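Putative glutathione S-transferase (Corynebacterium glutamicum, PDB 3M1G) probably acts as a glutathione transferase of the omega-like, ECM4-related kind. Local coordinates at residues A[233-238]-A[280-285]; A[269-272]-A[276-279]; A[247-252]-A[291-296]; A[72-77]-A[252-257]. One frame throughout, in Å; residues are numbered along the deposited sequence.

Contact 1 (A[233-238]-A[280-285])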
loop_
_atom_site.group_PDB
_atom_site.type_symbol
_atom_site.label_atom_id
_atom_site.label_comp_id
_atom_site.label_asym_id
_atom_site.label_seq_id
_atom_site.Cartn_x
_atom_site.Cartn_y
_atom_site.Cartn_z
ATOM N N ARG A 233 8.894 9.257 24.244
ATOM C CA ARG A 233 9.960 8.353 24.635
ATOM C C ARG A 233 10.739 8.057 23.353
ATOM O O ARG A 233 10.120 7.825 22.303
ATOM C CB ARG A 233 9.363 7.038 25.119
ATOM C CG ARG A 233 8.518 7.110 26.393
ATOM C CD ARG A 233 7.773 5.790 26.588
ATOM N NE ARG A 233 6.911 5.807 27.777
ATOM C CZ ARG A 233 5.748 6.441 27.846
ATOM N NH1 ARG A 233 5.246 7.134 26.814
ATOM N NH2 ARG A 233 5.070 6.377 28.953
ATOM N N ARG A 234 12.064 8.010 23.425
ATOM C CA ARG A 234 12.818 7.686 22.222
ATOM C C ARG A 234 12.547 6.248 21.714
ATOM O O ARG A 234 12.309 6.039 20.518
ATOM C CB ARG A 234 14.321 7.899 22.430
ATOM C CG ARG A 234 15.070 7.549 21.177
ATOM C CD ARG A 234 16.127 8.443 20.860
ATOM N NE ARG A 234 16.905 8.030 19.697
ATOM C CZ ARG A 234 18.136 8.484 19.486
ATOM N NH1 ARG A 234 18.702 9.303 20.378
ATOM N NH2 ARG A 234 18.838 8.079 18.453
ATOM N N TYR A 235 12.577 5.280 22.633
ATOM C CA TYR A 235 12.280 3.886 22.339
ATOM C C TYR A 235 11.138 3.461 23.257
ATOM O O TYR A 235 10.700 4.244 24.091
ATOM C CB TYR A 235 13.528 3.032 22.557
ATOM C CG TYR A 235 14.733 3.521 21.770
ATOM C CD1 TYR A 235 14.799 3.377 20.396
ATOM C CD2 TYR A 235 15.780 4.162 22.400
ATOM C CE1 TYR A 235 15.893 3.833 19.663
ATOM C CE2 TYR A 235 16.880 4.629 21.691
ATOM C CZ TYR A 235 16.939 4.446 20.334
ATOM O OH TYR A 235 18.017 4.913 19.639
ATOM N N LEU A 236 10.668 2.223 23.132
ATOM C CA LEU A 236 9.437 1.803 23.845
ATOM C C LEU A 236 9.509 1.987 25.348
ATOM O O LEU A 236 8.497 2.343 25.962
ATOM C CB LEU A 236 9.088 0.366 23.549
ATOM C CG LEU A 236 8.520 0.128 22.135
ATOM C CD1 LEU A 236 8.501 -1.367 21.837
ATOM C CD2 LEU A 236 7.119 0.793 21.975
HETATM N N MSE A 237 10.684 1.703 25.931
HETATM C CA MSE A 237 10.878 1.802 27.362
HETATM C C MSE A 237 11.796 2.975 27.748
HETATM O O MSE A 237 12.474 2.916 28.773
HETATM C CB MSE A 237 11.458 0.495 27.906
HETATM C CG MSE A 237 10.703 -0.762 27.485
HETATM SE SE MSE A 237 8.798 -0.714 27.960
HETATM C CE MSE A 237 8.979 -0.496 29.805
ATOM N N GLY A 238 11.845 4.018 26.938
ATOM C CA GLY A 238 12.553 5.238 27.330
ATOM C C GLY A 238 13.790 5.539 26.498
ATOM O O GLY A 238 13.757 5.465 25.282
ATOM N N LEU A 280 11.443 3.591 13.552
ATOM C CA LEU A 280 11.860 2.522 12.660
ATOM C C LEU A 280 13.181 2.788 11.984
ATOM O O LEU A 280 14.046 1.908 11.898
ATOM C CB LEU A 280 10.768 2.215 11.632
ATOM C CG LEU A 280 11.049 1.099 10.597
ATOM C CD1 LEU A 280 11.486 -0.227 11.238
ATOM C CD2 LEU A 280 9.797 0.914 9.625
ATOM N N ARG A 281 13.379 4.006 11.507
ATOM C CA ARG A 281 14.643 4.356 10.873
ATOM C C ARG A 281 15.827 4.322 11.863
ATOM O O ARG A 281 16.923 3.838 11.525
ATOM C CB ARG A 281 14.534 5.734 10.210
ATOM C CG ARG A 281 13.723 5.697 8.903
ATOM C CD ARG A 281 13.570 7.059 8.308
ATOM N NE ARG A 281 12.685 7.896 9.097
ATOM C CZ ARG A 281 12.486 9.198 8.886
ATOM N NH1 ARG A 281 11.599 9.853 9.622
ATOM N NH2 ARG A 281 13.155 9.840 7.933
ATOM N N ASP A 282 15.600 4.861 13.058
ATOM C CA ASP A 282 16.591 4.926 14.170
ATOM C C ASP A 282 17.067 3.491 14.484
ATOM O O ASP A 282 18.247 3.198 14.492
ATOM C CB ASP A 282 15.861 5.601 15.351
ATOM C CG ASP A 282 16.755 5.931 16.573
ATOM O OD1 ASP A 282 17.972 5.748 16.550
ATOM O OD2 ASP A 282 16.190 6.444 17.563
ATOM N N LEU A 283 16.137 2.568 14.652
ATOM C CA LEU A 283 16.481 1.161 14.881
ATOM C C LEU A 283 17.174 0.530 13.680
ATOM O O LEU A 283 18.216 -0.128 13.832
ATOM C CB LEU A 283 15.231 0.360 15.222
ATOM C CG LEU A 283 14.530 0.649 16.560
ATOM C CD1 LEU A 283 13.324 -0.281 16.695
ATOM C CD2 LEU A 283 15.525 0.480 17.764
ATOM N N PHE A 284 16.617 0.726 12.482
ATOM C CA PHE A 284 17.196 0.146 11.271
ATOM C C PHE A 284 18.663 0.506 11.136
ATOM O O PHE A 284 19.477 -0.335 10.798
ATOM C CB PHE A 284 16.438 0.571 9.999
ATOM C CG PHE A 284 16.995 -0.036 8.739
ATOM C CD1 PHE A 284 18.045 0.575 8.056
ATOM C CD2 PHE A 284 16.484 -1.245 8.254
ATOM C CE1 PHE A 284 18.609 -0.017 6.903
ATOM C CE2 PHE A 284 17.015 -1.832 7.090
ATOM C CZ PHE A 284 18.083 -1.207 6.418
ATOM N N GLN A 285 18.982 1.752 11.423
ATOM C CA GLN A 285 20.346 2.284 11.272
ATOM C C GLN A 285 21.279 1.867 12.404
ATOM O O GLN A 285 22.445 2.204 12.372
ATOM C CB GLN A 285 20.307 3.801 11.131
ATOM C CG GLN A 285 19.497 4.249 9.896
ATOM C CD GLN A 285 19.172 5.718 9.847
ATOM O OE1 GLN A 285 19.714 6.521 10.609
ATOM N NE2 GLN A 285 18.264 6.089 8.931
HETATM O O HOH W 1 13.530 6.278 18.031
#
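R234 and D282 form a two-pronged salt bridge, with Y235 alongside. The R234 side chain leaves its CB with CG anti to the backbone N, and that methylene lies over one face of the neighbouring Y235 ring, R234 CG standing 3.5 Å above its plane and offset toward the rim. The chain then bends at chi2 (139°), bringing NE and NH2 against the carboxylate, with R234 CD 3.9 Å from D282 OD2. NE makes the shorter of the two prongs, 2.8 Å from R234 NE to D282 OD2 at 162°, taken on the syn lone pair and within the guanidinium plane. NH2 completes the side-on grip, R234 NH2 being 3.1 Å from D282 OD1 in a nearly straight bond that meets the carboxylate from somewhat outside its plane; the two flat groups are 31° apart. NH1 turns elsewhere, to the carbonyl O of G334. The carboxylate has further partners. A water donates both to D282 OD2, at 2.7 Å, and to R234 O, at 2.8 Å, closing a second path between the segments. The hydroxyl of Y235 makes a weak bond, 3.2 Å from Y235 OH to D282 OD1. Farther back on the ring, Y235 CE1 meets L283 CD2 at 3.9 Å, the two side chains running antiparallel alongside one another. Several donors thus converge on one buried carboxylate, which would probably favour its ionised form. The result ties the loop following helix 209-229, with its type I turn from Y235 to G238, to helix 274-284 in the all-helical C-terminal domain of the glutathione transferase fold.

Contact 2 (A[269-272]-A[276-279])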
loop_
_atom_site.group_PDB
_atom_site.type_symbol
_atom_site.label_atom_id
_atom_site.label_comp_id
_atom_site.label_asym_id
_atom_site.label_seq_id
_atom_site.Cartn_x
_atom_site.Cartn_y
_atom_site.Cartn_z
ATOM N N LYS A 269 0.697 3.874 5.444
ATOM C CA LYS A 269 2.034 3.295 5.442
ATOM C C LYS A 269 2.703 3.755 6.760
ATOM O O LYS A 269 2.344 4.796 7.321
ATOM C CB LYS A 269 2.876 3.762 4.240
ATOM C CG LYS A 269 2.545 3.057 2.908
ATOM C CD LYS A 269 3.223 3.694 1.691
ATOM C CE LYS A 269 4.749 3.439 1.706
ATOM N NZ LYS A 269 5.436 3.852 0.453
ATOM N N ILE A 270 3.693 2.999 7.230
ATOM C CA ILE A 270 4.472 3.452 8.376
ATOM C C ILE A 270 5.145 4.781 8.071
ATOM O O ILE A 270 5.277 5.615 8.964
ATOM C CB ILE A 270 5.502 2.404 8.856
ATOM C CG1 ILE A 270 4.809 1.103 9.290
ATOM C CG2 ILE A 270 6.341 2.959 10.035
ATOM C CD1 ILE A 270 3.687 1.229 10.358
ATOM N N THR A 271 5.554 5.005 6.813
ATOM C CA THR A 271 6.132 6.304 6.394
ATOM C C THR A 271 5.217 7.485 6.693
ATOM O O THR A 271 5.696 8.598 6.828
ATOM C CB THR A 271 6.483 6.311 4.892
ATOM O OG1 THR A 271 5.277 6.092 4.154
ATOM C CG2 THR A 271 7.528 5.149 4.576
ATOM N N GLU A 272 3.912 7.248 6.861
ATOM C CA GLU A 272 2.971 8.327 7.185
ATOM C C GLU A 272 2.666 8.484 8.685
ATOM O O GLU A 272 1.841 9.298 9.041
ATOM C CB GLU A 272 1.629 8.096 6.456
ATOM C CG GLU A 272 1.741 7.954 4.935
ATOM C CD GLU A 272 0.395 7.640 4.290
ATOM O OE1 GLU A 272 -0.154 6.511 4.481
ATOM O OE2 GLU A 272 -0.132 8.551 3.617
ATOM N N LEU A 276 6.425 6.531 14.614
ATOM C CA LEU A 276 6.816 5.156 14.269
ATOM C C LEU A 276 7.872 5.151 13.190
ATOM O O LEU A 276 8.776 4.303 13.217
ATOM C CB LEU A 276 5.618 4.312 13.815
ATOM C CG LEU A 276 4.652 3.927 14.958
ATOM C CD1 LEU A 276 3.332 3.356 14.364
ATOM C CD2 LEU A 276 5.294 2.932 15.866
ATOM N N TRP A 277 7.747 6.049 12.211
ATOM C CA TRP A 277 8.700 6.062 11.091
ATOM C C TRP A 277 10.097 6.542 11.499
ATOM O O TRP A 277 11.093 5.987 11.043
ATOM C CB TRP A 277 8.162 6.913 9.949
ATOM C CG TRP A 277 9.011 7.063 8.720
ATOM C CD1 TRP A 277 9.219 8.217 8.071
ATOM C CD2 TRP A 277 9.728 6.041 7.960
ATOM N NE1 TRP A 277 10.017 8.017 6.972
ATOM C CE2 TRP A 277 10.354 6.701 6.881
ATOM C CE3 TRP A 277 9.913 4.660 8.099
ATOM C CZ2 TRP A 277 11.124 6.025 5.914
ATOM C CZ3 TRP A 277 10.722 3.980 7.160
ATOM C CH2 TRP A 277 11.307 4.672 6.083
ATOM N N GLY A 278 10.157 7.585 12.322
ATOM C CA GLY A 278 11.408 8.026 12.949
ATOM C C GLY A 278 12.041 6.911 13.764
ATOM O O GLY A 278 13.219 6.592 13.593
ATOM N N TYR A 279 11.237 6.280 14.616
ATOM C CA TYR A 279 11.678 5.119 15.426
ATOM C C TYR A 279 12.194 3.961 14.580
ATOM O O TYR A 279 13.255 3.400 14.846
ATOM C CB TYR A 279 10.508 4.720 16.327
ATOM C CG TYR A 279 10.564 3.384 17.056
ATOM C CD1 TYR A 279 11.162 3.274 18.280
ATOM C CD2 TYR A 279 9.958 2.247 16.510
ATOM C CE1 TYR A 279 11.165 2.075 18.964
ATOM C CE2 TYR A 279 9.947 1.041 17.188
ATOM C CZ TYR A 279 10.558 0.970 18.427
ATOM O OH TYR A 279 10.563 -0.205 19.139
#
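T271 and W277 run alongside each other in a common direction, and the threonine methyl rests on the indole. T271 CG2 sits 3.9 Å from the centroid of the six-membered ring of W277 and only 8° off the ring normal, a CH-pi contact made almost squarely over the face. The backbone of the same residue continues the cover toward the five-membered ring, with T271 CA 3.8 Å from W277 CG. The torsions explain the pairing: in T271 CG2 stands anti to the carbonyl carbon, and W277 has CG anti to its backbone N (chi1 179°), which swings the indole back beside the preceding segment. At the root of the indole, I270 O comes within 3.3 Å of W277 CB. I270 packs nearer the helix backbone, its CG2 branch reaching L276 CB at 4.1 Å and W277 CB at 4.4 Å. This is how a short 3-10 segment, 270-272, folds against the first turns of the helix 274-284 that it leads into, within the helical C-terminal domain of the GST fold. The D256 carboxylate accepts a hydrogen bond from the backbone N-H of I270, and a weak one from that of T271. E272 OE1 accepts from K269 N at 2.9 Å, and the same carboxylate also reaches across the dimer interface to K269 and T271 of the second subunit. The pairing is reciprocal, the T271 hydroxyl bonding E272 of the second subunit. W277 is also engaged by R281 in a cation-pi contact and by F324 edge-to-face.

Contact 3 (A[247-252]-A[291-296])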
loop_
_atom_site.group_PDB
_atom_site.type_symbol
_atom_site.label_atom_id
_atom_site.label_comp_id
_atom_site.label_asym_id
_atom_site.label_seq_id
_atom_site.Cartn_x
_atom_site.Cartn_y
_atom_site.Cartn_z
ATOM N N ARG A 247 11.327 -6.962 19.797
ATOM C CA ARG A 247 10.100 -7.655 19.479
ATOM C C ARG A 247 9.168 -6.834 18.564
ATOM O O ARG A 247 8.403 -7.404 17.803
ATOM C CB ARG A 247 9.356 -8.035 20.734
ATOM C CG ARG A 247 10.129 -9.065 21.526
ATOM C CD ARG A 247 9.322 -9.608 22.661
ATOM N NE ARG A 247 10.152 -10.394 23.565
ATOM C CZ ARG A 247 9.695 -11.145 24.566
ATOM N NH1 ARG A 247 10.561 -11.805 25.323
ATOM N NH2 ARG A 247 8.394 -11.239 24.829
ATOM N N LEU A 248 9.271 -5.518 18.572
ATOM C CA LEU A 248 8.418 -4.688 17.699
ATOM C C LEU A 248 9.033 -4.503 16.281
ATOM O O LEU A 248 8.334 -4.630 15.279
ATOM C CB LEU A 248 8.117 -3.350 18.357
ATOM C CG LEU A 248 7.335 -2.321 17.529
ATOM C CD1 LEU A 248 5.978 -2.894 17.078
ATOM C CD2 LEU A 248 7.179 -1.010 18.303
ATOM N N TYR A 249 10.338 -4.250 16.217
ATOM C CA TYR A 249 11.035 -3.993 14.967
ATOM C C TYR A 249 10.729 -4.961 13.844
ATOM O O TYR A 249 10.450 -4.523 12.739
ATOM C CB TYR A 249 12.540 -3.882 15.210
ATOM C CG TYR A 249 13.384 -3.781 13.992
ATOM C CD1 TYR A 249 13.633 -2.560 13.391
ATOM C CD2 TYR A 249 13.947 -4.917 13.419
ATOM C CE1 TYR A 249 14.427 -2.480 12.264
ATOM C CE2 TYR A 249 14.735 -4.835 12.300
ATOM C CZ TYR A 249 14.961 -3.608 11.719
ATOM O OH TYR A 249 15.766 -3.555 10.601
ATOM N N PRO A 250 10.737 -6.280 14.109
ATOM C CA PRO A 250 10.532 -7.203 12.998
ATOM C C PRO A 250 9.169 -7.049 12.300
ATOM O O PRO A 250 9.079 -7.314 11.097
ATOM C CB PRO A 250 10.665 -8.583 13.660
ATOM C CG PRO A 250 11.623 -8.330 14.832
ATOM C CD PRO A 250 11.127 -6.988 15.345
ATOM N N THR A 251 8.139 -6.636 13.041
ATOM C CA THR A 251 6.845 -6.355 12.445
ATOM C C THR A 251 6.885 -5.044 11.622
ATOM O O THR A 251 6.468 -5.014 10.455
ATOM C CB THR A 251 5.707 -6.329 13.491
ATOM O OG1 THR A 251 5.625 -7.627 14.105
ATOM C CG2 THR A 251 4.344 -6.098 12.777
ATOM N N LEU A 252 7.427 -3.992 12.205
ATOM C CA LEU A 252 7.463 -2.682 11.544
ATOM C C LEU A 252 8.310 -2.676 10.272
ATOM O O LEU A 252 7.906 -2.076 9.268
ATOM C CB LEU A 252 7.933 -1.572 12.478
ATOM C CG LEU A 252 7.053 -1.218 13.668
ATOM C CD1 LEU A 252 7.723 -0.069 14.474
ATOM C CD2 LEU A 252 5.601 -0.868 13.288
ATOM N N ASP A 291 21.408 -4.589 9.435
ATOM C CA ASP A 291 22.408 -5.490 8.867
ATOM C C ASP A 291 22.025 -6.951 9.045
ATOM O O ASP A 291 22.804 -7.824 8.707
ATOM C CB ASP A 291 23.854 -5.143 9.371
ATOM C CG ASP A 291 24.074 -5.386 10.895
ATOM O OD1 ASP A 291 23.140 -5.814 11.631
ATOM O OD2 ASP A 291 25.238 -5.149 11.361
ATOM N N THR A 292 20.844 -7.227 9.618
ATOM C CA THR A 292 20.285 -8.565 9.587
ATOM C C THR A 292 18.939 -8.606 8.782
ATOM O O THR A 292 18.205 -9.626 8.822
ATOM C CB THR A 292 20.084 -9.104 10.991
ATOM O OG1 THR A 292 19.119 -8.317 11.708
ATOM C CG2 THR A 292 21.455 -9.113 11.810
ATOM N N THR A 293 18.613 -7.499 8.098
ATOM C CA THR A 293 17.321 -7.352 7.412
ATOM C C THR A 293 17.543 -7.505 5.906
ATOM O O THR A 293 18.215 -6.658 5.291
ATOM C CB THR A 293 16.687 -5.992 7.713
ATOM O OG1 THR A 293 16.524 -5.849 9.127
ATOM C CG2 THR A 293 15.295 -5.831 7.023
ATOM N N ASP A 294 17.020 -8.596 5.345
ATOM C CA ASP A 294 17.118 -8.874 3.908
ATOM C C ASP A 294 15.738 -8.684 3.272
ATOM O O ASP A 294 14.859 -9.559 3.366
ATOM C CB ASP A 294 17.664 -10.286 3.660
ATOM C CG ASP A 294 17.973 -10.565 2.170
ATOM O OD1 ASP A 294 17.223 -10.049 1.324
ATOM O OD2 ASP A 294 18.963 -11.313 1.874
ATOM N N PHE A 295 15.551 -7.528 2.647
ATOM C CA PHE A 295 14.230 -7.162 2.124
ATOM C C PHE A 295 13.787 -8.068 0.978
ATOM O O PHE A 295 12.598 -8.358 0.849
ATOM C CB PHE A 295 14.195 -5.702 1.697
ATOM C CG PHE A 295 14.191 -4.734 2.843
ATOM C CD1 PHE A 295 13.068 -4.567 3.612
ATOM C CD2 PHE A 295 15.312 -3.969 3.129
ATOM C CE1 PHE A 295 13.052 -3.655 4.642
ATOM C CE2 PHE A 295 15.314 -3.076 4.144
ATOM C CZ PHE A 295 14.165 -2.907 4.916
ATOM N N THR A 296 14.737 -8.548 0.180
ATOM C CA THR A 296 14.416 -9.466 -0.920
ATOM C C THR A 296 13.875 -10.783 -0.418
ATOM O O THR A 296 12.875 -11.258 -0.926
ATOM C CB THR A 296 15.628 -9.701 -1.834
ATOM O OG1 THR A 296 16.019 -8.443 -2.384
ATOM C CG2 THR A 296 15.309 -10.687 -2.988
#
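Y249 reaches T293 through a single buried hydrogen bond, the one place where the two segments touch closely. Along helix 243-253, R247 comes first, held by a salt bridge to E243. L248 follows, turned into the packing against L236 and Y279. Y249 then has CG anti to its backbone N (chi1 173°), which directs the ring across to segment 291-296. Its hydroxyl donates to the threonine, Y249 OH lying 2.8 Å from T293 OG1, and the oxygen stands at the edge of the tyrosine ring, in its plane. This buried threonine hydroxyl has two partners, accepting from Y249 and bonded to F289 O. Within the helical C-terminal domain of the GST fold the bond joins helix 243-253 to the turn before helix 295-305, where D294 occupies the N-cap position. P250, whose N carries no hydrogen, kinks the helix, and T251 N makes a weak bond to L248 O. Separately, T251 OG1 is hydrogen-bonded to N197 ND2. Regular pairing resumes with L252 N to L248 O at 3.3 Å. On the opposing segment T293 CG2 lies 3.8 Å above the plane of the F295 ring, offset toward its rim.

Contact 4 (A[72-77]-A[252-257])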
loop_
_atom_site.group_PDB
_atom_site.type_symbol
_atom_site.label_atom_id
_atom_site.label_comp_id
_atom_site.label_asym_id
_atom_site.label_seq_id
_atom_site.Cartn_x
_atom_site.Cartn_y
_atom_site.Cartn_z
ATOM N N TRP A 72 9.689 -13.722 13.929
ATOM C CA TRP A 72 9.973 -14.333 15.200
ATOM C C TRP A 72 11.447 -14.737 15.254
ATOM O O TRP A 72 12.122 -14.508 16.253
ATOM C CB TRP A 72 9.059 -15.539 15.427
ATOM C CG TRP A 72 7.665 -15.338 14.968
ATOM C CD1 TRP A 72 7.083 -15.843 13.800
ATOM C CD2 TRP A 72 6.658 -14.534 15.594
ATOM N NE1 TRP A 72 5.776 -15.394 13.698
ATOM C CE2 TRP A 72 5.484 -14.614 14.785
ATOM C CE3 TRP A 72 6.621 -13.769 16.752
ATOM C CZ2 TRP A 72 4.296 -13.957 15.121
ATOM C CZ3 TRP A 72 5.443 -13.115 17.089
ATOM C CH2 TRP A 72 4.292 -13.211 16.271
ATOM N N ALA A 73 11.938 -15.327 14.173
ATOM C CA ALA A 73 13.350 -15.653 14.051
ATOM C C ALA A 73 14.231 -14.434 14.034
ATOM O O ALA A 73 15.351 -14.446 14.596
ATOM C CB ALA A 73 13.614 -16.512 12.781
ATOM N N HIS A 74 13.759 -13.365 13.387
ATOM C CA HIS A 74 14.519 -12.159 13.304
ATOM C C HIS A 74 14.901 -11.644 14.718
ATOM O O HIS A 74 16.034 -11.214 14.928
ATOM C CB HIS A 74 13.742 -11.100 12.483
ATOM C CG HIS A 74 14.599 -10.033 11.882
ATOM N ND1 HIS A 74 14.079 -9.024 11.089
ATOM C CD2 HIS A 74 15.924 -9.790 11.979
ATOM C CE1 HIS A 74 15.059 -8.211 10.715
ATOM N NE2 HIS A 74 16.193 -8.650 11.246
ATOM N N ARG A 75 13.985 -11.698 15.677
ATOM C CA ARG A 75 14.324 -11.309 17.068
ATOM C C ARG A 75 15.600 -11.995 17.610
ATOM O O ARG A 75 16.451 -11.349 18.234
ATOM C CB ARG A 75 13.235 -11.753 18.011
ATOM C CG ARG A 75 11.811 -11.257 17.741
ATOM C CD ARG A 75 10.919 -11.864 18.798
ATOM N NE ARG A 75 9.555 -11.398 18.748
ATOM C CZ ARG A 75 8.638 -11.730 19.664
ATOM N NH1 ARG A 75 7.404 -11.295 19.544
ATOM N NH2 ARG A 75 8.956 -12.502 20.706
ATOM N N THR A 76 15.697 -13.299 17.375
ATOM C CA THR A 76 16.800 -14.095 17.874
ATOM C C THR A 76 18.102 -13.746 17.204
ATOM O O THR A 76 19.186 -13.735 17.868
ATOM C CB THR A 76 16.521 -15.653 17.808
ATOM O OG1 THR A 76 16.587 -16.153 16.471
ATOM C CG2 THR A 76 15.189 -16.002 18.363
ATOM N N VAL A 77 18.030 -13.432 15.910
ATOM C CA VAL A 77 19.222 -13.046 15.142
ATOM C C VAL A 77 19.749 -11.685 15.574
ATOM O O VAL A 77 20.969 -11.490 15.764
ATOM C CB VAL A 77 18.972 -13.109 13.613
ATOM C CG1 VAL A 77 20.223 -12.639 12.796
ATOM C CG2 VAL A 77 18.598 -14.524 13.214
ATOM N N LEU A 252 7.427 -3.992 12.205
ATOM C CA LEU A 252 7.463 -2.682 11.544
ATOM C C LEU A 252 8.310 -2.676 10.272
ATOM O O LEU A 252 7.906 -2.076 9.268
ATOM C CB LEU A 252 7.933 -1.572 12.478
ATOM C CG LEU A 252 7.053 -1.218 13.668
ATOM C CD1 LEU A 252 7.723 -0.069 14.474
ATOM C CD2 LEU A 252 5.601 -0.868 13.288
ATOM N N VAL A 253 9.439 -3.381 10.299
ATOM C CA VAL A 253 10.348 -3.417 9.164
ATOM C C VAL A 253 9.809 -4.209 7.956
ATOM O O VAL A 253 10.259 -4.008 6.820
ATOM C CB VAL A 253 11.731 -3.899 9.586
ATOM C CG1 VAL A 253 11.798 -5.453 9.674
ATOM C CG2 VAL A 253 12.798 -3.313 8.664
ATOM N N ARG A 254 8.823 -5.065 8.199
ATOM C CA ARG A 254 8.161 -5.825 7.178
ATOM C C ARG A 254 6.828 -5.187 6.771
ATOM O O ARG A 254 6.125 -5.696 5.889
ATOM C CB ARG A 254 7.890 -7.260 7.668
ATOM C CG ARG A 254 9.132 -8.121 7.804
ATOM C CD ARG A 254 8.891 -9.386 8.630
ATOM N NE ARG A 254 10.094 -10.212 8.573
ATOM C CZ ARG A 254 11.219 -9.948 9.252
ATOM N NH1 ARG A 254 11.270 -8.926 10.071
ATOM N NH2 ARG A 254 12.296 -10.718 9.099
ATOM N N PHE A 255 6.460 -4.105 7.417
ATOM C CA PHE A 255 5.114 -3.559 7.226
ATOM C C PHE A 255 4.837 -2.962 5.844
ATOM O O PHE A 255 3.975 -3.464 5.108
ATOM C CB PHE A 255 4.753 -2.564 8.316
ATOM C CG PHE A 255 3.285 -2.315 8.415
ATOM C CD1 PHE A 255 2.679 -1.350 7.623
ATOM C CD2 PHE A 255 2.523 -3.034 9.277
ATOM C CE1 PHE A 255 1.319 -1.101 7.713
ATOM C CE2 PHE A 255 1.159 -2.808 9.391
ATOM C CZ PHE A 255 0.554 -1.799 8.592
ATOM N N ASP A 256 5.552 -1.913 5.475
ATOM C CA ASP A 256 5.313 -1.319 4.169
ATOM C C ASP A 256 5.656 -2.301 3.050
ATOM O O ASP A 256 4.942 -2.361 2.012
ATOM C CB ASP A 256 6.074 0.007 3.996
ATOM C CG ASP A 256 5.516 1.135 4.882
ATOM O OD1 ASP A 256 4.444 0.929 5.497
ATOM O OD2 ASP A 256 6.164 2.216 4.968
ATOM N N ALA A 257 6.698 -3.106 3.257
ATOM C CA ALA A 257 7.152 -4.061 2.242
ATOM C C ALA A 257 6.166 -5.208 1.959
ATOM O O ALA A 257 6.075 -5.677 0.817
ATOM C CB ALA A 257 8.549 -4.647 2.607
#
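H74 and R254 meet edge to edge, the imidazole ND1 accepting from the guanidinium. R254 NH1 lies 3.0 Å from H74 ND1, and the bond falls in the plane of both groups although the planes themselves are 71° apart. In H74, CG stands roughly anti to the backbone N (chi1 -157°), which sends the ring out from its helix toward segment 252-257. The arginine is extended from CG to NE and turns at chi4 (75°), presenting NH1 to the histidine. V253 adds a lighter touch, its CG1 lying 4.4 Å from H74 CE1 near the plane of the ring. The contact crosses the interface of the two GST domains: H74 is on helix 71-83 of the thioredoxin-like domain, which begins just after the predicted nucleophile C70, and R254 is in the helical domain, between the helices around 243-253 and 255-259. R254 has several acceptors. Its NH1 also bonds P250 O, its NE bonds A69 O, next to C70 in sequence, and NH2 makes a weak bond to R68 O. H74 NE2 is hydrogen-bonded to T292 OG1, so both imidazole nitrogens are engaged. Within helix 71-83, T76 OG1 donates to A73 O at 2.8 Å, in the carbonyl plane, and that carbonyl also accepts from V77 N.

In the fold
Contacts 3 and 4 adjoin, their centres about 3 Å apart: they share L252, and T293 OG1 of contact 3 lies 3.2 Å from H74 CE1 of contact 4. Contact 1 joins this core by packing, with F284 CD2 3.4 Å from Y249 OH, its centre about 13 Å from that of contact 3. Contact 2 shares helix 274-284 with contact 1, centres about 11 Å apart, and touches contact 4 where I270 CG1 meets F255 CD1 at 3.7 Å. Contact 4 is the one nearest the predicted active site: the R254 side chain is about 4 Å from those of Y259 and Y302, predicted to lower the pKa of the predicted nucleophile C70. Contact 1 lies away from it.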